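Local coordinates for protein glycerate 2-kinase (Pyrococcus horikoshii, PDB 1X3L) that catalyses the ATP-dependent phosphorylation of D-glycerate to 2-phosphoglycerate, with magnesium as the preferred metal, and also accepts other nucleotides or pyrophosphate as phosphate donor, at residues Gly315-Glu329 and Asn424-Lys436. Residues are numbered along the deposited sequence; the frame is centred on the assembly and turned at random.
Sequences GRPFEPPVVLVFGGE and NVNSIVIAIVTSK
The ring of Phe-326 meets strand 427-435 edge-on: Val-429 O lies in its plane, 3.9 Å from CD2, and Ala-431 CB also sits near that plane, 4.4 Å from CE2. At the other flat group, the Glu-329 carboxylate, Ser-427 OG donates to OE1 (2.7 Å) on the syn side, 28° out of plane, while the Asn-426 side chain crosses that of Glu-329 at about a right angle, the amide and carboxylate planes 58° apart. CG of Glu-329 stands anti to the backbone N (chi1 -168°) and a bend at chi2 brings the acid to the serine. With an alanine here, Ser-427 OG would probably lose the acceptor for its proton, which Asn-344, itself a donor to that hydroxyl, could not replace. Eight backbone hydrogen bonds join the strands antiparallel, from Val-322 with Val-433 to Gly-328 with Ser-427. Val-325 CG1 packs on Ile-428 CG2 (3.7 Å), and Pro-320 CG wedges against Val-433 CG1 (3.7 Å). Both strands run inside a mixed sheet, strand 285-290 lying parallel beside 322-328 and strand 359-366 antiparallel beside 427-435. Helix 268-281 covers the Val-325, Ile-428 and Ile-430 face; helix 297-314 packs on the opposite one, against Val-322, Leu-324 and Val-429.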
ATOM      1  N   GLY A 315     -23.637  -3.309 -25.879  1.00 32.88           N
ATOM      2  CA  GLY A 315     -24.208  -3.590 -24.575  1.00 31.04           C
ATOM      3  C   GLY A 315     -23.668  -4.852 -23.917  1.00 31.82           C
ATOM      4  O   GLY A 315     -24.368  -5.497 -23.142  1.00 31.27           O
ATOM      5  N   ARG A 316     -22.425  -5.208 -24.231  1.00 30.09           N
ATOM      6  CA  ARG A 316     -21.775  -6.380 -23.645  1.00 28.63           C
ATOM      7  C   ARG A 316     -20.308  -6.009 -23.415  1.00 26.59           C
ATOM      8  O   ARG A 316     -19.756  -5.183 -24.136  1.00 24.70           O
ATOM      9  CB  ARG A 316     -21.891  -7.594 -24.585  1.00 28.25           C
ATOM     10  CG  ARG A 316     -21.132  -7.465 -25.900  1.00 27.94           C
ATOM     11  CD  ARG A 316     -21.558  -8.525 -26.935  1.00 27.37           C
ATOM     12  NE  ARG A 316     -20.681  -8.478 -28.102  1.00 27.83           N
ATOM     13  CZ  ARG A 316     -20.862  -9.151 -29.236  1.00 27.84           C
ATOM     14  NH1 ARG A 316     -21.909  -9.954 -29.398  1.00 26.06           N
ATOM     15  NH2 ARG A 316     -19.983  -9.012 -30.220  1.00 27.49           N
ATOM     16  N   PRO A 317     -19.658  -6.608 -22.405  1.00 27.23           N
ATOM     17  CA  PRO A 317     -20.174  -7.606 -21.462  1.00 26.87           C
ATOM     18  C   PRO A 317     -21.264  -7.106 -20.508  1.00 28.56           C
ATOM     19  O   PRO A 317     -21.923  -7.912 -19.851  1.00 29.16           O
ATOM     20  CB  PRO A 317     -18.916  -8.053 -20.724  1.00 25.65           C
ATOM     21  CG  PRO A 317     -18.114  -6.803 -20.676  1.00 23.58           C
ATOM     22  CD  PRO A 317     -18.260  -6.264 -22.081  1.00 25.81           C
ATOM     23  N   PHE A 318     -21.447  -5.788 -20.439  1.00 28.44           N
ATOM     24  CA  PHE A 318     -22.465  -5.185 -19.576  1.00 29.41           C
ATOM     25  C   PHE A 318     -23.254  -4.129 -20.347  1.00 30.84           C
ATOM     26  O   PHE A 318     -22.743  -3.543 -21.300  1.00 33.60           O
ATOM     27  CB  PHE A 318     -21.826  -4.486 -18.368  1.00 28.60           C
ATOM     28  CG  PHE A 318     -20.801  -5.308 -17.652  1.00 28.66           C
ATOM     29  CD1 PHE A 318     -19.459  -4.939 -17.680  1.00 27.52           C
ATOM     30  CD2 PHE A 318     -21.172  -6.442 -16.932  1.00 27.31           C
ATOM     31  CE1 PHE A 318     -18.497  -5.684 -16.999  1.00 28.35           C
ATOM     32  CE2 PHE A 318     -20.218  -7.193 -16.247  1.00 30.70           C
ATOM     33  CZ  PHE A 318     -18.874  -6.811 -16.283  1.00 29.48           C
ATOM     34  N   GLU A 319     -24.492  -3.887 -19.926  1.00 31.90           N
ATOM     35  CA  GLU A 319     -25.343  -2.869 -20.544  1.00 33.34           C
ATOM     36  C   GLU A 319     -25.163  -1.555 -19.786  1.00 32.72           C
ATOM     37  O   GLU A 319     -25.155  -1.548 -18.556  1.00 32.87           O
ATOM     38  CB  GLU A 319     -26.826  -3.260 -20.443  1.00 35.27           C
ATOM     39  CG  GLU A 319     -27.278  -4.441 -21.295  1.00 38.64           C
ATOM     40  CD  GLU A 319     -27.342  -4.117 -22.780  1.00 41.46           C
ATOM     41  OE1 GLU A 319     -27.271  -2.920 -23.146  1.00 42.41           O
ATOM     42  OE2 GLU A 319     -27.475  -5.065 -23.586  1.00 44.77           O
ATOM     43  N   PRO A 320     -25.010  -0.425 -20.503  1.00 33.53           N
ATOM     44  CA  PRO A 320     -24.849   0.857 -19.800  1.00 34.15           C
ATOM     45  C   PRO A 320     -26.197   1.148 -19.129  1.00 34.58           C
ATOM     46  O   PRO A 320     -27.211   0.576 -19.524  1.00 34.16           O
ATOM     47  CB  PRO A 320     -24.568   1.849 -20.930  1.00 35.50           C
ATOM     48  CG  PRO A 320     -24.058   0.992 -22.059  1.00 34.40           C
ATOM     49  CD  PRO A 320     -24.904  -0.246 -21.961  1.00 34.01           C
ATOM     50  N   PRO A 321     -26.233   2.029 -18.113  1.00 34.26           N
ATOM     51  CA  PRO A 321     -25.125   2.788 -17.522  1.00 32.98           C
ATOM     52  C   PRO A 321     -24.312   1.876 -16.626  1.00 32.06           C
ATOM     53  O   PRO A 321     -24.862   1.177 -15.775  1.00 32.52           O
ATOM     54  CB  PRO A 321     -25.838   3.883 -16.737  1.00 34.06           C
ATOM     55  CG  PRO A 321     -27.067   3.175 -16.244  1.00 36.17           C
ATOM     56  CD  PRO A 321     -27.513   2.389 -17.469  1.00 35.22           C
ATOM     57  N   VAL A 322     -22.998   1.885 -16.804  1.00 29.21           N
ATOM     58  CA  VAL A 322     -22.168   1.002 -16.012  1.00 27.00           C
ATOM     59  C   VAL A 322     -20.834   1.625 -15.642  1.00 26.57           C
ATOM     60  O   VAL A 322     -20.345   2.529 -16.321  1.00 27.49           O
ATOM     61  CB  VAL A 322     -21.950  -0.324 -16.783  1.00 26.21           C
ATOM     62  CG1 VAL A 322     -21.244  -0.042 -18.106  1.00 26.51           C
ATOM     63  CG2 VAL A 322     -21.166  -1.316 -15.942  1.00 25.18           C
ATOM     64  N   VAL A 323     -20.279   1.161 -14.528  1.00 26.09           N
ATOM     65  CA  VAL A 323     -18.983   1.615 -14.045  1.00 26.98           C
ATOM     66  C   VAL A 323     -18.091   0.388 -13.886  1.00 27.47           C
ATOM     67  O   VAL A 323     -18.495  -0.607 -13.271  1.00 25.73           O
ATOM     68  CB  VAL A 323     -19.089   2.309 -12.671  1.00 27.96           C
ATOM     69  CG1 VAL A 323     -17.693   2.566 -12.112  1.00 28.38           C
ATOM     70  CG2 VAL A 323     -19.847   3.622 -12.806  1.00 26.24           C
ATOM     71  N   LEU A 324     -16.890   0.453 -14.457  1.00 26.78           N
ATOM     72  CA  LEU A 324     -15.936  -0.647 -14.356  1.00 25.76           C
ATOM     73  C   LEU A 324     -14.715  -0.153 -13.598  1.00 26.26           C
ATOM     74  O   LEU A 324     -14.248   0.963 -13.818  1.00 22.62           O
ATOM     75  CB  LEU A 324     -15.514  -1.139 -15.746  1.00 27.48           C
ATOM     76  CG  LEU A 324     -16.479  -2.007 -16.560  1.00 28.22           C
ATOM     77  CD1 LEU A 324     -17.776  -1.275 -16.807  1.00 33.74           C
ATOM     78  CD2 LEU A 324     -15.827  -2.367 -17.876  1.00 30.56           C
ATOM     79  N   VAL A 325     -14.195  -0.987 -12.702  1.00 26.03           N
ATOM     80  CA  VAL A 325     -13.037  -0.603 -11.908  1.00 25.66           C
ATOM     81  C   VAL A 325     -11.865  -1.557 -12.117  1.00 25.94           C
ATOM     82  O   VAL A 325     -12.010  -2.779 -12.007  1.00 23.35           O
ATOM     83  CB  VAL A 325     -13.402  -0.552 -10.403  1.00 27.55           C
ATOM     84  CG1 VAL A 325     -12.264   0.071  -9.601  1.00 25.72           C
ATOM     85  CG2 VAL A 325     -14.692   0.249 -10.208  1.00 27.39           C
ATOM     86  N   PHE A 326     -10.704  -0.985 -12.424  1.00 25.63           N
ATOM     87  CA  PHE A 326      -9.486  -1.759 -12.649  1.00 25.46           C
ATOM     88  C   PHE A 326      -8.405  -1.221 -11.705  1.00 26.93           C
ATOM     89  O   PHE A 326      -7.967  -0.081 -11.845  1.00 28.16           O
ATOM     90  CB  PHE A 326      -8.987  -1.584 -14.089  1.00 24.04           C
ATOM     91  CG  PHE A 326      -9.990  -1.957 -15.152  1.00 22.87           C
ATOM     92  CD1 PHE A 326      -9.935  -3.199 -15.775  1.00 22.65           C
ATOM     93  CD2 PHE A 326     -10.936  -1.035 -15.588  1.00 24.91           C
ATOM     94  CE1 PHE A 326     -10.802  -3.516 -16.826  1.00 23.58           C
ATOM     95  CE2 PHE A 326     -11.810  -1.338 -16.638  1.00 25.74           C
ATOM     96  CZ  PHE A 326     -11.743  -2.578 -17.258  1.00 25.16           C
ATOM     97  N   GLY A 327      -7.975  -2.036 -10.752  1.00 27.50           N
ATOM     98  CA  GLY A 327      -6.948  -1.593  -9.829  1.00 26.19           C
ATOM     99  C   GLY A 327      -5.656  -2.361 -10.018  1.00 28.21           C
ATOM    100  O   GLY A 327      -5.655  -3.477 -10.556  1.00 28.10           O
ATOM    101  N   GLY A 328      -4.556  -1.756  -9.580  1.00 28.54           N
ATOM    102  CA  GLY A 328      -3.245  -2.377  -9.686  1.00 27.89           C
ATOM    103  C   GLY A 328      -2.187  -1.301  -9.817  1.00 28.64           C
ATOM    104  O   GLY A 328      -2.270  -0.260  -9.171  1.00 28.05           O
ATOM    105  N   GLU A 329      -1.188  -1.540 -10.657  1.00 29.21           N
ATOM    106  CA  GLU A 329      -0.135  -0.556 -10.872  1.00 30.86           C
ATOM    107  C   GLU A 329       0.555  -0.880 -12.192  1.00 30.48           C
ATOM    108  O   GLU A 329       1.268  -1.878 -12.297  1.00 32.68           O
ATOM    109  CB  GLU A 329       0.883  -0.583  -9.725  1.00 31.80           C
ATOM    110  CG  GLU A 329       1.847   0.611  -9.736  1.00 34.85           C
ATOM    111  CD  GLU A 329       1.276   1.871  -9.072  1.00 37.94           C
ATOM    112  OE1 GLU A 329       0.064   2.135  -9.180  1.00 38.20           O
ATOM    113  OE2 GLU A 329       2.053   2.616  -8.443  1.00 40.72           O
ATOM    114  N   ASN A 424      -1.373   5.619   0.166  1.00 30.16           N
ATOM    115  CA  ASN A 424      -0.887   4.920  -1.014  1.00 29.85           C
ATOM    116  C   ASN A 424      -1.356   3.475  -1.094  1.00 30.15           C
ATOM    117  O   ASN A 424      -0.870   2.607  -0.367  1.00 28.49           O
ATOM    118  CB  ASN A 424       0.647   4.961  -1.068  1.00 32.81           C
ATOM    119  CG  ASN A 424       1.215   4.176  -2.243  1.00 34.25           C
ATOM    120  OD1 ASN A 424       0.541   3.962  -3.250  1.00 31.76           O
ATOM    121  ND2 ASN A 424       2.468   3.754  -2.121  1.00 35.01           N
ATOM    122  N   VAL A 425      -2.321   3.229  -1.974  1.00 28.51           N
ATOM    123  CA  VAL A 425      -2.825   1.881  -2.189  1.00 28.17           C
ATOM    124  C   VAL A 425      -2.762   1.617  -3.687  1.00 27.62           C
ATOM    125  O   VAL A 425      -3.572   0.880  -4.244  1.00 26.53           O
ATOM    126  CB  VAL A 425      -4.272   1.703  -1.664  1.00 27.92           C
ATOM    127  CG1 VAL A 425      -4.281   1.847  -0.142  1.00 28.28           C
ATOM    128  CG2 VAL A 425      -5.200   2.715  -2.303  1.00 25.14           C
ATOM    129  N   ASN A 426      -1.777   2.247  -4.322  1.00 26.78           N
ATOM    130  CA  ASN A 426      -1.473   2.146  -5.754  1.00 26.78           C
ATOM    131  C   ASN A 426      -2.551   2.792  -6.646  1.00 27.37           C
ATOM    132  O   ASN A 426      -3.237   3.729  -6.259  1.00 27.86           O
ATOM    133  CB  ASN A 426      -1.324   0.666  -6.107  1.00 27.97           C
ATOM    134  CG  ASN A 426      -0.040   0.138  -5.520  1.00 32.35           C
ATOM    135  OD1 ASN A 426       1.009   0.772  -5.579  1.00 31.79           O
ATOM    136  ND2 ASN A 426      -0.138  -1.067  -4.933  1.00 31.51           N
ATOM    137  N   SER A 427      -2.688   2.310  -7.878  1.00 26.99           N
ATOM    138  CA  SER A 427      -3.580   2.963  -8.834  1.00 27.29           C
ATOM    139  C   SER A 427      -4.909   2.315  -9.167  1.00 27.04           C
ATOM    140  O   SER A 427      -5.090   1.105  -9.026  1.00 26.36           O
ATOM    141  CB  SER A 427      -2.822   3.211 -10.138  1.00 24.41           C
ATOM    142  OG  SER A 427      -1.679   4.015  -9.910  1.00 27.79           O
ATOM    143  N   ILE A 428      -5.830   3.149  -9.645  1.00 26.30           N
ATOM    144  CA  ILE A 428      -7.156   2.699 -10.033  1.00 25.04           C
ATOM    145  C   ILE A 428      -7.611   3.385 -11.309  1.00 25.88           C
ATOM    146  O   ILE A 428      -7.361   4.581 -11.510  1.00 25.30           O
ATOM    147  CB  ILE A 428      -8.203   3.011  -8.949  1.00 26.81           C
ATOM    148  CG1 ILE A 428      -7.809   2.346  -7.632  1.00 25.43           C
ATOM    149  CG2 ILE A 428      -9.585   2.547  -9.416  1.00 25.36           C
ATOM    150  CD1 ILE A 428      -8.678   2.753  -6.447  1.00 25.92           C
ATOM    151  N   VAL A 429      -8.267   2.616 -12.170  1.00 21.27           N
ATOM    152  CA  VAL A 429      -8.808   3.139 -13.406  1.00 22.44           C
ATOM    153  C   VAL A 429     -10.317   2.982 -13.304  1.00 23.29           C
ATOM    154  O   VAL A 429     -10.815   1.889 -13.042  1.00 24.60           O
ATOM    155  CB  VAL A 429      -8.345   2.344 -14.646  1.00 23.02           C
ATOM    156  CG1 VAL A 429      -8.924   2.985 -15.898  1.00 24.23           C
ATOM    157  CG2 VAL A 429      -6.816   2.313 -14.727  1.00 22.95           C
ATOM    158  N   ILE A 430     -11.045   4.071 -13.489  1.00 22.23           N
ATOM    159  CA  ILE A 430     -12.494   3.992 -13.434  1.00 23.95           C
ATOM    160  C   ILE A 430     -13.023   4.271 -14.835  1.00 24.37           C
ATOM    161  O   ILE A 430     -12.700   5.304 -15.422  1.00 25.17           O
ATOM    162  CB  ILE A 430     -13.081   5.035 -12.465  1.00 23.57           C
ATOM    163  CG1 ILE A 430     -12.500   4.840 -11.060  1.00 23.60           C
ATOM    164  CG2 ILE A 430     -14.601   4.907 -12.427  1.00 26.72           C
ATOM    165  CD1 ILE A 430     -12.991   5.888 -10.038  1.00 22.82           C
ATOM    166  N   ALA A 431     -13.808   3.346 -15.382  1.00 22.31           N
ATOM    167  CA  ALA A 431     -14.383   3.536 -16.710  1.00 23.04           C
ATOM    168  C   ALA A 431     -15.898   3.662 -16.574  1.00 25.14           C
ATOM    169  O   ALA A 431     -16.561   2.786 -16.017  1.00 24.94           O
ATOM    170  CB  ALA A 431     -14.025   2.359 -17.624  1.00 23.73           C
ATOM    171  N   ILE A 432     -16.448   4.758 -17.080  1.00 25.29           N
ATOM    172  CA  ILE A 432     -17.880   4.984 -16.980  1.00 26.14           C
ATOM    173  C   ILE A 432     -18.541   5.058 -18.346  1.00 27.41           C
ATOM    174  O   ILE A 432     -18.061   5.755 -19.236  1.00 27.75           O
ATOM    175  CB  ILE A 432     -18.184   6.308 -16.238  1.00 26.31           C
ATOM    176  CG1 ILE A 432     -17.497   6.315 -14.871  1.00 26.63           C
ATOM    177  CG2 ILE A 432     -19.691   6.487 -16.092  1.00 27.26           C
ATOM    178  CD1 ILE A 432     -17.536   7.663 -14.177  1.00 27.63           C
ATOM    179  N   VAL A 433     -19.631   4.318 -18.516  1.00 28.44           N
ATOM    180  CA  VAL A 433     -20.392   4.366 -19.763  1.00 29.29           C
ATOM    181  C   VAL A 433     -21.824   4.674 -19.333  1.00 30.30           C
ATOM    182  O   VAL A 433     -22.451   3.893 -18.622  1.00 29.08           O
ATOM    183  CB  VAL A 433     -20.358   3.036 -20.532  1.00 29.54           C
ATOM    184  CG1 VAL A 433     -21.083   3.196 -21.865  1.00 33.11           C
ATOM    185  CG2 VAL A 433     -18.918   2.600 -20.770  1.00 29.42           C
ATOM    186  N   THR A 434     -22.334   5.828 -19.746  1.00 32.63           N
ATOM    187  CA  THR A 434     -23.678   6.226 -19.357  1.00 33.96           C
ATOM    188  C   THR A 434     -24.743   5.851 -20.376  1.00 36.31           C
ATOM    189  O   THR A 434     -25.923   5.770 -20.045  1.00 37.95           O
ATOM    190  CB  THR A 434     -23.742   7.743 -19.108  1.00 33.00           C
ATOM    191  OG1 THR A 434     -23.251   8.437 -20.260  1.00 35.13           O
ATOM    192  CG2 THR A 434     -22.887   8.120 -17.905  1.00 34.28           C
ATOM    193  N   SER A 435     -24.335   5.602 -21.613  1.00 37.30           N
ATOM    194  CA  SER A 435     -25.302   5.262 -22.645  1.00 40.24           C
ATOM    195  C   SER A 435     -24.634   4.632 -23.858  1.00 41.80           C
ATOM    196  O   SER A 435     -23.440   4.828 -24.084  1.00 40.14           O
ATOM    197  CB  SER A 435     -26.052   6.530 -23.066  1.00 41.61           C
ATOM    198  OG  SER A 435     -27.012   6.251 -24.065  1.00 47.13           O
ATOM    199  N   LYS A 436     -25.408   3.871 -24.632  1.00 43.50           N
ATOM    200  CA  LYS A 436     -24.894   3.226 -25.837  1.00 46.58           C
ATOM    201  C   LYS A 436     -24.893   4.211 -27.006  1.00 47.80           C
ATOM    202  O   LYS A 436     -25.603   5.236 -26.908  1.00 48.80           O
ATOM    203  CB  LYS A 436     -25.754   2.013 -26.201  1.00 47.80           C
ATOM    204  CG  LYS A 436     -25.692   0.874 -25.198  1.00 49.28           C
ATOM    205  CD  LYS A 436     -26.642  -0.257 -25.572  1.00 53.27           C
ATOM    206  CE  LYS A 436     -26.305  -0.845 -26.934  1.00 55.43           C
ATOM    207  NZ  LYS A 436     -27.204  -1.978 -27.290  1.00 58.77           N
TER